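Local coordinates for protein 2-nitropropane dioxygenase (Streptomyces ansochromogenes, PDB 3BW2) that uses flavin mononucleotide and molecular oxygen to oxidise nitroalkanes, and probably acts as a nitronate monooxygenase that detoxifies propionate 3-nitronate, at residues 151-156 with 170-175; 156-161 with 205-210; 210-215 with 231-236. All blocks are in the same frame, centred on the assembly; numbering follows the deposited sequence.

Contact 1 (151-156 with 170-175); sequences TATTPE and IAQGVE. With FMN (flavin mononucleotide), chain B.
The carboxamide of Q172 is the flat group here: its OE1 lies against two threonine methyls, CG2 of T153 at 3.7 Å and CG2 of T151 slightly farther off, while its NE2 reaches the cofactor. CG stands anti to the backbone N (chi1 179°) and the chain beyond it is extended, which carries the amide away from the strand to the ribityl chain of FMN. There NE2 donates to O3' of FMN over 3.0 Å, with a bent N-H...O angle of 142°. The same NE2 also bonds to the backbone O of H179 and OE1 accepts from the backbone N of G181, so three hydrogen bonds fix the amide's rotation. T151 and Q172 stand on neighbouring parallel strands, 147-152 and 168-172, with T153 just past the first; helix 155-163 joins the strands in a beta-alpha-beta unit of the TIM barrel, with Q172 at the C-terminal end where the barrel holds its flavin. A152 ties the strands with both its backbone groups: its N donates to I170 O at 2.9 Å, and its O accepts from Q172 N at 3.2 Å. One bridge earlier, OG1 of T151 rests 3.6 Å from CB of I170. Side chains of T151 and I170 share one face of the sheet; those of A152 and A171 take the other, where A158 of helix 155-163 and L199 of helix 196-206 cover them in turn.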
loop_
_atom_site.group_PDB
_atom_site.type_symbol
_atom_site.label_atom_id
_atom_site.label_comp_id
_atom_site.label_asym_id
_atom_site.label_seq_id
_atom_site.Cartn_x
_atom_site.Cartn_y
_atom_site.Cartn_z
ATOM N N THR A 151 7.409 -12.336 10.633
ATOM C CA THR A 151 6.990 -11.314 9.677
ATOM C C THR A 151 7.814 -11.353 8.387
ATOM O O THR A 151 9.019 -11.624 8.408
ATOM C CB THR A 151 7.112 -9.892 10.281
ATOM O OG1 THR A 151 6.102 -9.708 11.278
ATOM C CG2 THR A 151 6.955 -8.820 9.191
ATOM N N ALA A 152 7.147 -11.076 7.270
ATOM C CA ALA A 152 7.777 -11.020 5.956
ATOM C C ALA A 152 7.140 -9.828 5.248
ATOM O O ALA A 152 5.954 -9.567 5.436
ATOM C CB ALA A 152 7.507 -12.302 5.174
ATOM N N THR A 153 7.914 -9.104 4.446
ATOM C CA THR A 153 7.376 -7.943 3.742
ATOM C C THR A 153 7.353 -8.137 2.221
ATOM O O THR A 153 6.865 -7.275 1.486
ATOM C CB THR A 153 8.175 -6.663 4.082
ATOM O OG1 THR A 153 9.521 -6.793 3.615
ATOM C CG2 THR A 153 8.192 -6.433 5.598
ATOM N N THR A 154 7.880 -9.275 1.770
ATOM C CA THR A 154 7.932 -9.624 0.350
ATOM C C THR A 154 7.686 -11.120 0.204
ATOM O O THR A 154 7.801 -11.879 1.174
ATOM C CB THR A 154 9.325 -9.355 -0.267
ATOM O OG1 THR A 154 10.289 -10.210 0.366
ATOM C CG2 THR A 154 9.736 -7.906 -0.082
ATOM N N PRO A 155 7.338 -11.571 -1.007
ATOM C CA PRO A 155 7.115 -13.010 -1.144
ATOM C C PRO A 155 8.416 -13.788 -0.921
ATOM O O PRO A 155 8.394 -14.934 -0.472
ATOM C CB PRO A 155 6.545 -13.146 -2.564
ATOM C CG PRO A 155 7.027 -11.912 -3.271
ATOM C CD PRO A 155 6.930 -10.845 -2.223
ATOM N N GLU A 156 9.550 -13.158 -1.214
ATOM C CA GLU A 156 10.843 -13.811 -1.010
ATOM C C GLU A 156 11.047 -14.065 0.479
ATOM O O GLU A 156 11.416 -15.164 0.882
ATOM C CB GLU A 156 11.994 -12.944 -1.533
ATOM C CG GLU A 156 12.113 -12.864 -3.048
ATOM C CD GLU A 156 10.943 -12.143 -3.696
ATOM O OE1 GLU A 156 10.512 -11.094 -3.164
ATOM O OE2 GLU A 156 10.464 -12.621 -4.748
ATOM N N ILE A 170 3.563 -13.646 8.901
ATOM C CA ILE A 170 2.797 -12.417 9.053
ATOM C C ILE A 170 3.157 -11.534 7.863
ATOM O O ILE A 170 4.276 -11.041 7.773
ATOM C CB ILE A 170 3.175 -11.665 10.338
ATOM C CG1 ILE A 170 2.908 -12.550 11.564
ATOM C CG2 ILE A 170 2.381 -10.366 10.425
ATOM C CD1 ILE A 170 3.518 -12.015 12.852
ATOM N N ALA A 171 2.216 -11.351 6.943
ATOM C CA ALA A 171 2.459 -10.510 5.775
ATOM C C ALA A 171 2.161 -9.077 6.187
ATOM O O ALA A 171 1.003 -8.670 6.272
ATOM C CB ALA A 171 1.556 -10.937 4.610
ATOM N N GLN A 172 3.219 -8.321 6.457
ATOM C CA GLN A 172 3.081 -6.937 6.882
ATOM C C GLN A 172 3.246 -5.985 5.701
ATOM O O GLN A 172 4.326 -5.888 5.117
ATOM C CB GLN A 172 4.121 -6.619 7.958
ATOM C CG GLN A 172 4.091 -5.180 8.453
ATOM C CD GLN A 172 5.384 -4.793 9.132
ATOM O OE1 GLN A 172 6.470 -5.039 8.597
ATOM N NE2 GLN A 172 5.285 -4.176 10.312
ATOM N N GLY A 173 2.166 -5.284 5.364
ATOM C CA GLY A 173 2.192 -4.353 4.249
ATOM C C GLY A 173 2.857 -3.024 4.559
ATOM O O GLY A 173 3.196 -2.729 5.709
ATOM N N VAL A 174 3.027 -2.208 3.526
ATOM C CA VAL A 174 3.674 -0.912 3.675
ATOM C C VAL A 174 2.880 0.050 4.565
ATOM O O VAL A 174 3.451 0.969 5.156
ATOM C CB VAL A 174 3.913 -0.259 2.282
ATOM C CG1 VAL A 174 2.604 0.259 1.713
ATOM C CG2 VAL A 174 4.938 0.850 2.391
ATOM N N GLU A 175 1.573 -0.171 4.676
ATOM C CA GLU A 175 0.709 0.697 5.482
ATOM C C GLU A 175 0.904 0.563 6.992
ATOM O O GLU A 175 0.491 1.436 7.757
ATOM C CB GLU A 175 -0.766 0.420 5.170
ATOM C CG GLU A 175 -1.128 0.481 3.693
ATOM C CD GLU A 175 -1.175 -0.892 3.056
ATOM O OE1 GLU A 175 -0.165 -1.623 3.132
ATOM O OE2 GLU A 175 -2.226 -1.238 2.484
HETATM N N1 FMN B . 5.817 -5.544 15.607
HETATM C C2 FMN B . 6.648 -6.475 16.252
HETATM O O2 FMN B . 6.834 -7.582 15.753
HETATM N N3 FMN B . 7.257 -6.164 17.457
HETATM C C4 FMN B . 7.082 -4.944 18.090
HETATM O O4 FMN B . 7.646 -4.714 19.175
HETATM C C4A FMN B . 6.234 -3.991 17.462
HETATM N N5 FMN B . 5.992 -2.754 18.056
HETATM C C5A FMN B . 5.138 -1.814 17.473
HETATM C C6 FMN B . 4.905 -0.577 18.128
HETATM C C7 FMN B . 4.031 0.427 17.584
HETATM C C7M FMN B . 3.282 1.242 18.666
HETATM C C8 FMN B . 3.378 0.069 16.348
HETATM C C8M FMN B . 1.989 0.576 15.963
HETATM C C9 FMN B . 3.622 -1.163 15.661
HETATM C C9A FMN B . 4.502 -2.116 16.226
HETATM N N10 FMN B . 4.759 -3.365 15.598
HETATM C C10 FMN B . 5.608 -4.311 16.211
HETATM C "C1'" FMN B . 4.250 -3.644 14.182
HETATM C "C2'" FMN B . 2.973 -4.514 14.310
HETATM O "O2'" FMN B . 3.360 -5.870 14.466
HETATM C "C3'" FMN B . 2.068 -4.449 13.032
HETATM O "O3'" FMN B . 2.885 -4.869 11.939
HETATM C "C4'" FMN B . 1.511 -3.052 12.714
HETATM O "O4'" FMN B . 0.994 -2.504 13.927
HETATM C "C5'" FMN B . 0.379 -3.138 11.647
HETATM O "O5'" FMN B . -0.173 -1.829 11.329
HETATM P P FMN B . -1.395 -1.054 12.090
HETATM O O1P FMN B . -1.999 -2.396 12.333
HETATM O O2P FMN B . -1.457 -0.342 10.752
HETATM O O3P FMN B . -0.321 -0.611 13.067
#

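Contact 2 (156-161 with 205-210); sequences EEARAV and EAVDIP
CB of A158 meets CG1 of V207 at 4.1 Å, the first of the apolar contacts between the flank of helix 155-163 and the end of helix 196-206 with the turn after it. CG1 of V207 also lies 3.5 Å from O of A158. Farther along the helix, CG1 of V161 touches CD1 of I209 at 4.3 Å; V169 of strand 168-172, in the barrel wall, packs against A158, V161 and I209. The polar part belongs to R159. Its chain, extended from CG to NE, reaches over A206, whose CB is 3.9 Å from CZ and whose CA lies over one face of the guanidinium, offset toward the rim. A206 O comes very near NH1 over a face as well, but this approach is doubtful and its angle too poor for a hydrogen bond. Charged residues nearby have partners elsewhere: OE2 of E162 accepts from D208 N, while E205 and E156 form salt bridges to R219 and R326 of the second subunit. The contact thus joins its two elements through aliphatic groups on the barrel side and an arginine on the exposed side. With no hydrogen bond across it, cohesion rests on van der Waals contact, and any electrostatic gain from the guanidinium is no more than possible.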
loop_
_atom_site.group_PDB
_atom_site.type_symbol
_atom_site.label_atom_id
_atom_site.label_comp_id
_atom_site.label_asym_id
_atom_site.label_seq_id
_atom_site.Cartn_x
_atom_site.Cartn_y
_atom_site.Cartn_z
ATOM N N GLU A 156 9.550 -13.158 -1.214
ATOM C CA GLU A 156 10.843 -13.811 -1.010
ATOM C C GLU A 156 11.047 -14.065 0.479
ATOM O O GLU A 156 11.416 -15.164 0.882
ATOM C CB GLU A 156 11.994 -12.944 -1.533
ATOM C CG GLU A 156 12.113 -12.864 -3.048
ATOM C CD GLU A 156 10.943 -12.143 -3.696
ATOM O OE1 GLU A 156 10.512 -11.094 -3.164
ATOM O OE2 GLU A 156 10.464 -12.621 -4.748
ATOM N N GLU A 157 10.812 -13.042 1.296
ATOM C CA GLU A 157 10.965 -13.190 2.739
ATOM C C GLU A 157 9.978 -14.219 3.285
ATOM O O GLU A 157 10.308 -14.979 4.196
ATOM C CB GLU A 157 10.771 -11.840 3.442
ATOM C CG GLU A 157 11.883 -10.841 3.142
ATOM C CD GLU A 157 11.705 -9.513 3.859
ATOM O OE1 GLU A 157 10.585 -9.230 4.326
ATOM O OE2 GLU A 157 12.684 -8.744 3.942
ATOM N N ALA A 158 8.772 -14.256 2.726
ATOM C CA ALA A 158 7.768 -15.214 3.178
ATOM C C ALA A 158 8.233 -16.643 2.894
ATOM O O ALA A 158 8.025 -17.541 3.711
ATOM C CB ALA A 158 6.433 -14.950 2.495
ATOM N N ARG A 159 8.859 -16.855 1.737
ATOM C CA ARG A 159 9.361 -18.181 1.389
ATOM C C ARG A 159 10.440 -18.594 2.396
ATOM O O ARG A 159 10.551 -19.768 2.752
ATOM C CB ARG A 159 9.942 -18.183 -0.028
ATOM C CG ARG A 159 8.895 -18.123 -1.132
ATOM C CD ARG A 159 9.551 -18.163 -2.507
ATOM N NE ARG A 159 8.578 -18.276 -3.592
ATOM C CZ ARG A 159 7.804 -19.340 -3.800
ATOM N NH1 ARG A 159 7.886 -20.391 -2.996
ATOM N NH2 ARG A 159 6.952 -19.357 -4.820
ATOM N N ALA A 160 11.225 -17.617 2.848
ATOM C CA ALA A 160 12.283 -17.858 3.826
ATOM C C ALA A 160 11.663 -18.264 5.160
ATOM O O ALA A 160 12.188 -19.125 5.865
ATOM C CB ALA A 160 13.127 -16.600 4.007
ATOM N N VAL A 161 10.546 -17.635 5.508
ATOM C CA VAL A 161 9.856 -17.954 6.751
ATOM C C VAL A 161 9.371 -19.406 6.702
ATOM O O VAL A 161 9.558 -20.169 7.653
ATOM C CB VAL A 161 8.649 -17.002 6.982
ATOM C CG1 VAL A 161 7.776 -17.518 8.120
ATOM C CG2 VAL A 161 9.155 -15.603 7.310
ATOM N N GLU A 205 0.361 -17.082 -2.725
ATOM C CA GLU A 205 0.752 -17.952 -3.830
ATOM C C GLU A 205 2.205 -18.413 -3.736
ATOM O O GLU A 205 2.627 -19.308 -4.473
ATOM C CB GLU A 205 0.539 -17.249 -5.175
ATOM C CG GLU A 205 -0.876 -16.751 -5.389
ATOM C CD GLU A 205 -1.262 -16.676 -6.856
ATOM O OE1 GLU A 205 -0.376 -16.426 -7.702
ATOM O OE2 GLU A 205 -2.462 -16.856 -7.159
ATOM N N ALA A 206 2.963 -17.807 -2.830
ATOM C CA ALA A 206 4.371 -18.154 -2.656
ATOM C C ALA A 206 4.612 -19.226 -1.596
ATOM O O ALA A 206 5.598 -19.959 -1.665
ATOM C CB ALA A 206 5.169 -16.907 -2.313
ATOM N N VAL A 207 3.727 -19.311 -0.606
ATOM C CA VAL A 207 3.883 -20.305 0.454
ATOM C C VAL A 207 2.575 -21.050 0.693
ATOM O O VAL A 207 1.519 -20.629 0.218
ATOM C CB VAL A 207 4.327 -19.649 1.788
ATOM C CG1 VAL A 207 5.604 -18.844 1.572
ATOM C CG2 VAL A 207 3.213 -18.771 2.339
ATOM N N ASP A 208 2.648 -22.152 1.436
ATOM C CA ASP A 208 1.461 -22.944 1.727
ATOM C C ASP A 208 1.026 -22.853 3.185
ATOM O O ASP A 208 -0.014 -23.393 3.554
ATOM C CB ASP A 208 1.689 -24.417 1.362
ATOM C CG ASP A 208 1.988 -24.611 -0.108
ATOM O OD1 ASP A 208 1.302 -23.980 -0.944
ATOM O OD2 ASP A 208 2.900 -25.401 -0.429
ATOM N N ILE A 209 1.817 -22.176 4.010
ATOM C CA ILE A 209 1.475 -22.030 5.419
ATOM C C ILE A 209 0.491 -20.874 5.603
ATOM O O ILE A 209 0.376 -20.010 4.733
ATOM C CB ILE A 209 2.730 -21.780 6.269
ATOM C CG1 ILE A 209 3.506 -20.582 5.724
ATOM C CG2 ILE A 209 3.612 -23.023 6.269
ATOM C CD1 ILE A 209 4.624 -20.121 6.647
ATOM N N PRO A 210 -0.244 -20.856 6.733
ATOM C CA PRO A 210 -1.228 -19.811 7.045
ATOM C C PRO A 210 -0.608 -18.420 7.030
ATOM O O PRO A 210 0.556 -18.248 7.398
ATOM C CB PRO A 210 -1.713 -20.198 8.438
ATOM C CG PRO A 210 -1.571 -21.685 8.443
ATOM C CD PRO A 210 -0.224 -21.878 7.795
#

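Contact 3 (210-215 with 231-236); sequences PVVAAG and ADAAQL. With FMN (flavin mononucleotide), chain B.
With chi1 at 178° the side chain of Q235 swings clear of its own backbone N and runs out straight, bringing NE2 to 3.0 Å from O2' of FMN. V212 has CG1 in the corresponding place, also opposite the backbone N, and this methyl crosses the base of the glutamine to touch its CB at 3.7 Å. Strands 211-214 and 233-236 run parallel, at 38° to each other, and are successive barrel strands linked by helix 220-228. Between them, A213 bonds through both its backbone groups: its N donates to A233 O, and its O receives Q235 N over 2.7 Å in a nearly straight bond (173°). D232 N donates to V211 O at 2.7 Å. On the helix-facing side, the CB atoms of A213 and A231 meet at 3.9 Å, both residues in contact with V226 of helix 220-228. At the other end, one water accepts from G215 N and donates to Q235 O, giving its other proton to the phosphate oxygen O1P of FMN at 2.6 Å. G215 N, just past one strand, and Q235 O, in the other, therefore position a water that binds the phosphate, and its short bond to O1P is probably strengthened by the negative charge there.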
loop_
_atom_site.group_PDB
_atom_site.type_symbol
_atom_site.label_atom_id
_atom_site.label_comp_id
_atom_site.label_asym_id
_atom_site.label_seq_id
_atom_site.Cartn_x
_atom_site.Cartn_y
_atom_site.Cartn_z
ATOM N N PRO A 210 -0.244 -20.856 6.733
ATOM C CA PRO A 210 -1.228 -19.811 7.045
ATOM C C PRO A 210 -0.608 -18.420 7.030
ATOM O O PRO A 210 0.556 -18.248 7.398
ATOM C CB PRO A 210 -1.713 -20.198 8.438
ATOM C CG PRO A 210 -1.571 -21.685 8.443
ATOM C CD PRO A 210 -0.224 -21.878 7.795
ATOM N N VAL A 211 -1.393 -17.429 6.615
ATOM C CA VAL A 211 -0.912 -16.056 6.546
ATOM C C VAL A 211 -1.716 -15.119 7.437
ATOM O O VAL A 211 -2.949 -15.138 7.426
ATOM C CB VAL A 211 -0.987 -15.508 5.100
ATOM C CG1 VAL A 211 -0.530 -14.048 5.067
ATOM C CG2 VAL A 211 -0.136 -16.368 4.172
ATOM N N VAL A 212 -1.009 -14.302 8.209
ATOM C CA VAL A 212 -1.640 -13.320 9.076
ATOM C C VAL A 212 -1.361 -11.976 8.410
ATOM O O VAL A 212 -0.207 -11.590 8.244
ATOM C CB VAL A 212 -1.033 -13.347 10.496
ATOM C CG1 VAL A 212 -1.645 -12.246 11.353
ATOM C CG2 VAL A 212 -1.293 -14.713 11.137
ATOM N N ALA A 213 -2.420 -11.281 8.007
ATOM C CA ALA A 213 -2.289 -9.989 7.338
ATOM C C ALA A 213 -2.145 -8.842 8.332
ATOM O O ALA A 213 -2.879 -8.769 9.315
ATOM C CB ALA A 213 -3.506 -9.752 6.431
ATOM N N ALA A 214 -1.209 -7.936 8.065
ATOM C CA ALA A 214 -0.979 -6.795 8.949
ATOM C C ALA A 214 -0.671 -5.495 8.202
ATOM O O ALA A 214 0.099 -5.482 7.231
ATOM C CB ALA A 214 0.161 -7.108 9.911
ATOM N N GLY A 215 -1.267 -4.403 8.673
ATOM C CA GLY A 215 -1.026 -3.106 8.064
ATOM C C GLY A 215 -2.254 -2.292 7.698
ATOM O O GLY A 215 -2.930 -2.597 6.725
ATOM N N ALA A 231 -5.892 -14.555 3.814
ATOM C CA ALA A 231 -5.346 -14.531 5.167
ATOM C C ALA A 231 -6.195 -15.372 6.112
ATOM O O ALA A 231 -7.403 -15.520 5.910
ATOM C CB ALA A 231 -5.269 -13.096 5.684
ATOM N N ASP A 232 -5.550 -15.926 7.135
ATOM C CA ASP A 232 -6.231 -16.728 8.148
ATOM C C ASP A 232 -6.657 -15.820 9.297
ATOM O O ASP A 232 -7.592 -16.126 10.035
ATOM C CB ASP A 232 -5.300 -17.818 8.688
ATOM C CG ASP A 232 -5.475 -19.143 7.973
ATOM O OD1 ASP A 232 -5.522 -19.148 6.728
ATOM O OD2 ASP A 232 -5.561 -20.185 8.660
ATOM N N ALA A 233 -5.960 -14.702 9.449
ATOM C CA ALA A 233 -6.274 -13.759 10.514
ATOM C C ALA A 233 -5.718 -12.395 10.174
ATOM O O ALA A 233 -4.947 -12.244 9.227
ATOM C CB ALA A 233 -5.687 -14.241 11.844
ATOM N N ALA A 234 -6.122 -11.400 10.955
ATOM C CA ALA A 234 -5.658 -10.037 10.763
ATOM C C ALA A 234 -4.956 -9.600 12.043
ATOM O O ALA A 234 -5.460 -9.836 13.139
ATOM C CB ALA A 234 -6.841 -9.114 10.477
ATOM N N GLN A 235 -3.791 -8.978 11.900
ATOM C CA GLN A 235 -3.043 -8.490 13.050
ATOM C C GLN A 235 -3.138 -6.970 13.054
ATOM O O GLN A 235 -2.794 -6.312 12.067
ATOM C CB GLN A 235 -1.579 -8.924 12.975
ATOM C CG GLN A 235 -0.752 -8.392 14.128
ATOM C CD GLN A 235 0.603 -9.056 14.234
ATOM O OE1 GLN A 235 0.699 -10.261 14.471
ATOM N NE2 GLN A 235 1.660 -8.271 14.064
ATOM N N LEU A 236 -3.616 -6.424 14.168
ATOM C CA LEU A 236 -3.809 -4.985 14.315
ATOM C C LEU A 236 -2.975 -4.373 15.429
ATOM O O LEU A 236 -3.017 -4.833 16.574
ATOM C CB LEU A 236 -5.279 -4.683 14.615
ATOM C CG LEU A 236 -6.377 -4.982 13.596
ATOM C CD1 LEU A 236 -6.402 -6.455 13.222
ATOM C CD2 LEU A 236 -7.704 -4.571 14.219
HETATM N N1 FMN B . 5.817 -5.544 15.607
HETATM C C2 FMN B . 6.648 -6.475 16.252
HETATM O O2 FMN B . 6.834 -7.582 15.753
HETATM N N3 FMN B . 7.257 -6.164 17.457
HETATM C C4 FMN B . 7.082 -4.944 18.090
HETATM O O4 FMN B . 7.646 -4.714 19.175
HETATM C C4A FMN B . 6.234 -3.991 17.462
HETATM N N5 FMN B . 5.992 -2.754 18.056
HETATM C C5A FMN B . 5.138 -1.814 17.473
HETATM C C6 FMN B . 4.905 -0.577 18.128
HETATM C C7 FMN B . 4.031 0.427 17.584
HETATM C C7M FMN B . 3.282 1.242 18.666
HETATM C C8 FMN B . 3.378 0.069 16.348
HETATM C C8M FMN B . 1.989 0.576 15.963
HETATM C C9 FMN B . 3.622 -1.163 15.661
HETATM C C9A FMN B . 4.502 -2.116 16.226
HETATM N N10 FMN B . 4.759 -3.365 15.598
HETATM C C10 FMN B . 5.608 -4.311 16.211
HETATM C "C1'" FMN B . 4.250 -3.644 14.182
HETATM C "C2'" FMN B . 2.973 -4.514 14.310
HETATM O "O2'" FMN B . 3.360 -5.870 14.466
HETATM C "C3'" FMN B . 2.068 -4.449 13.032
HETATM O "O3'" FMN B . 2.885 -4.869 11.939
HETATM C "C4'" FMN B . 1.511 -3.052 12.714
HETATM O "O4'" FMN B . 0.994 -2.504 13.927
HETATM C "C5'" FMN B . 0.379 -3.138 11.647
HETATM O "O5'" FMN B . -0.173 -1.829 11.329
HETATM P P FMN B . -1.395 -1.054 12.090
HETATM O O1P FMN B . -1.999 -2.396 12.333
HETATM O O2P FMN B . -1.457 -0.342 10.752
HETATM O O3P FMN B . -0.321 -0.611 13.067
HETATM O O HOH W 1 -3.244 -3.935 10.681
#

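In the fold
Contacts 1 and 3 lie in one parallel barrel sheet, their centres about 10 Å apart, and meet where strand 168-172 adjoins strand 211-214: A171 N lies 2.8 Å from V212 O and G173 N 2.8 Å from A214 O, both probable hydrogen bonds. Q172 and Q235 approach the ribityl chain of the same FMN from these two contacts, and I170 packs close to Q235. Contact 2 belongs to the outer helical layer, its centre about 10 Å from that of contact 1 and about 13 Å from that of contact 3. It shares E156 with contact 1, packs A206 on P155, and shares P210 with contact 3. The side chain of V161 lies about 12 Å from FMN.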